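ADP-ribosylation factor-binding protein GGA1 (Saccharomyces cerevisiae, PDB 5CN2) may help regulate membrane traffic through the trans-Golgi network as a binder of ARF1 and ARF2, here represented by its C-terminal gamma-adaptin ear (GAE) domain. Local coordinates at residues 28-31 with 32-36. Numbering follows the deposited sequence.
Sequences TRES and MTKLR
Thr28 and Arg36 close a local beta-hairpin contact, where strand 21-29 turns back into strand 34-43 at one end of the five-stranded antiparallel sheet of the ear domain. They are a hydrogen-bonded antiparallel pair: Thr28 N reaches Arg36 O at 3.1 Å, and Arg36 N returns to Thr28 O at 2.8 Å. Arg29 and Leu35 follow as the non-hydrogen-bonded pair, their side chains on the other face of the sheet. Beyond them Glu30 N donates to Lys34 O at 3.0 Å, and a weak bond from Ser31 N reaches the same oxygen. Inside the turn, Ser31 OG accepts a nearly straight bond from Thr33 N (2.9 Å, 163°); chi1 of 82° tucks the hydroxyl between its own backbone N and carbonyl carbon, facing the chain just ahead.

On the face of Thr28 and Arg36, the Glu30 carboxylate is shared by two cations. The Glu30 and Lys34 side chains lie side by side, with a long salt bridge of 3.9 Å from Glu30 OE1 to Lys34 NZ, while OE2 lies against Arg36 CD. Although carboxylate and guanidinium planes are only 8° apart, OE2 stands well out of the guanidinium plane and no N-H points at it, leaving a long, purely electrostatic pairing with NE. A bend at chi3 brings the Arg29 guanidinium back toward Leu35 and the turn, Arg29 NH1 resting 3.2 Å from Leu35 CD2 and weakly bonding Ile125 O. At the guanidinium edge NH2 makes a weak bond to Met32 O; its stronger partner is Val93 O of helix 91-94. Leu35 is buried and packs on Val88 and Val93.

The turn is thus fixed by backbone bonds and the Ser31 hydroxyl, with the Glu30, Lys34 and Arg36 network probably adding only a diffuse charge attraction at the surface and Arg29 tying the loop to the neighbouring helix.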
ATOM      1  N   THR A  28      -8.561  -0.331   9.161  1.00 41.77           N
ATOM      2  CA  THR A  28      -9.743  -0.388  10.004  1.00 46.14           C
ATOM      3  C   THR A  28     -10.451  -1.727   9.876  1.00 49.40           C
ATOM      4  O   THR A  28     -10.374  -2.403   8.854  1.00 52.73           O
ATOM      5  CB  THR A  28     -10.741   0.693   9.609  1.00 45.56           C
ATOM      6  OG1 THR A  28     -10.826   0.736   8.186  1.00 46.37           O
ATOM      7  CG2 THR A  28     -10.287   2.027  10.115  1.00 47.76           C
ATOM      8  N   ARG A  29     -11.160  -2.096  10.923  1.00 47.51           N
ATOM      9  CA  ARG A  29     -11.960  -3.297  10.900  1.00 48.85           C
ATOM     10  C   ARG A  29     -13.386  -2.877  10.624  1.00 47.71           C
ATOM     11  O   ARG A  29     -13.952  -2.121  11.388  1.00 49.03           O
ATOM     12  CB  ARG A  29     -11.852  -4.017  12.236  1.00 49.64           C
ATOM     13  CG  ARG A  29     -12.874  -5.121  12.414  1.00 48.48           C
ATOM     14  CD  ARG A  29     -12.500  -6.024  13.563  1.00 51.23           C
ATOM     15  NE  ARG A  29     -12.419  -7.400  13.104  1.00 61.22           N
ATOM     16  CZ  ARG A  29     -11.322  -7.983  12.644  1.00 60.57           C
ATOM     17  NH1 ARG A  29     -10.188  -7.327  12.591  1.00 70.22           N
ATOM     18  NH2 ARG A  29     -11.360  -9.233  12.235  1.00 66.08           N
ATOM     19  N   GLU A  30     -13.958  -3.321   9.510  1.00 47.97           N
ATOM     20  CA  GLU A  30     -15.329  -2.949   9.186  1.00 48.06           C
ATOM     21  C   GLU A  30     -16.347  -3.919   9.775  1.00 47.37           C
ATOM     22  O   GLU A  30     -17.468  -3.544  10.080  1.00 53.65           O
ATOM     23  CB  GLU A  30     -15.532  -2.884   7.681  1.00 54.71           C
ATOM     24  CG  GLU A  30     -14.991  -1.623   7.028  1.00 60.40           C
ATOM     25  CD  GLU A  30     -15.490  -1.478   5.607  1.00 66.10           C
ATOM     26  OE1 GLU A  30     -15.783  -2.510   4.954  1.00 70.27           O
ATOM     27  OE2 GLU A  30     -15.613  -0.329   5.147  1.00 70.70           O
ATOM     28  N   SER A  31     -15.970  -5.177   9.904  1.00 46.85           N
ATOM     29  CA  SER A  31     -16.881  -6.187  10.389  1.00 45.23           C
ATOM     30  C   SER A  31     -16.039  -7.254  10.993  1.00 42.57           C
ATOM     31  O   SER A  31     -14.820  -7.136  11.068  1.00 42.32           O
ATOM     32  CB  SER A  31     -17.703  -6.773   9.235  1.00 45.20           C
ATOM     33  OG  SER A  31     -16.949  -7.766   8.559  1.00 49.10           O
ATOM     34  N   MET A  32     -16.678  -8.337  11.374  1.00 45.16           N
ATOM     35  CA  MET A  32     -15.958  -9.448  11.952  1.00 49.37           C
ATOM     36  C   MET A  32     -15.077 -10.177  10.933  1.00 46.24           C
ATOM     37  O   MET A  32     -14.154 -10.887  11.321  1.00 45.34           O
ATOM     38  CB  MET A  32     -16.952 -10.417  12.579  1.00 55.41           C
ATOM     39  CG  MET A  32     -16.416 -11.141  13.792  1.00 61.86           C
ATOM     40  SD  MET A  32     -16.078 -10.062  15.208  1.00 66.81           S
ATOM     41  CE  MET A  32     -17.045 -10.835  16.512  1.00 68.80           C
ATOM     42  N   THR A  33     -15.336  -9.984   9.637  1.00 43.94           N
ATOM     43  CA  THR A  33     -14.612 -10.748   8.598  1.00 43.33           C
ATOM     44  C   THR A  33     -13.835  -9.887   7.600  1.00 43.64           C
ATOM     45  O   THR A  33     -13.212 -10.402   6.671  1.00 48.28           O
ATOM     46  CB  THR A  33     -15.598 -11.671   7.841  1.00 44.57           C
ATOM     47  OG1 THR A  33     -14.860 -12.557   7.001  1.00 51.21           O
ATOM     48  CG2 THR A  33     -16.616 -10.888   7.000  1.00 41.64           C
ATOM     49  N   LYS A  34     -13.848  -8.576   7.804  1.00 42.03           N
ATOM     50  CA  LYS A  34     -13.408  -7.643   6.781  1.00 43.23           C
ATOM     51  C   LYS A  34     -12.597  -6.505   7.398  1.00 41.98           C
ATOM     52  O   LYS A  34     -13.032  -5.882   8.371  1.00 43.09           O
ATOM     53  CB  LYS A  34     -14.625  -7.084   6.072  1.00 44.46           C
ATOM     54  CG  LYS A  34     -14.330  -6.346   4.789  1.00 51.26           C
ATOM     55  CD  LYS A  34     -15.633  -5.953   4.086  1.00 53.49           C
ATOM     56  CE  LYS A  34     -15.499  -6.053   2.576  1.00 58.37           C
ATOM     57  NZ  LYS A  34     -16.158  -4.915   1.876  1.00 61.37           N
ATOM     58  N   LEU A  35     -11.406  -6.285   6.839  1.00 41.86           N
ATOM     59  CA  LEU A  35     -10.584  -5.099   7.076  1.00 39.56           C
ATOM     60  C   LEU A  35     -10.601  -4.192   5.855  1.00 40.99           C
ATOM     61  O   LEU A  35     -10.764  -4.661   4.720  1.00 44.37           O
ATOM     62  CB  LEU A  35      -9.134  -5.487   7.339  1.00 38.64           C
ATOM     63  CG  LEU A  35      -8.817  -6.517   8.410  1.00 38.99           C
ATOM     64  CD1 LEU A  35      -7.315  -6.703   8.551  1.00 40.63           C
ATOM     65  CD2 LEU A  35      -9.420  -6.126   9.741  1.00 41.47           C
ATOM     66  N   ARG A  36     -10.408  -2.896   6.086  1.00 38.65           N
ATOM     67  CA  ARG A  36     -10.323  -1.907   5.019  1.00 39.04           C
ATOM     68  C   ARG A  36      -8.931  -1.280   5.063  1.00 41.16           C
ATOM     69  O   ARG A  36      -8.484  -0.853   6.117  1.00 36.81           O
ATOM     70  CB  ARG A  36     -11.369  -0.838   5.225  1.00 39.60           C
ATOM     71  CG  ARG A  36     -11.563   0.038   4.012  1.00 47.77           C
ATOM     72  CD  ARG A  36     -13.035   0.346   3.777  1.00 52.95           C
ATOM     73  NE  ARG A  36     -13.227   1.344   2.727  1.00 58.92           N
ATOM     74  CZ  ARG A  36     -12.939   2.640   2.861  1.00 63.67           C
ATOM     75  NH1 ARG A  36     -12.434   3.116   4.004  1.00 66.36           N
ATOM     76  NH2 ARG A  36     -13.144   3.468   1.844  1.00 64.37           N
TER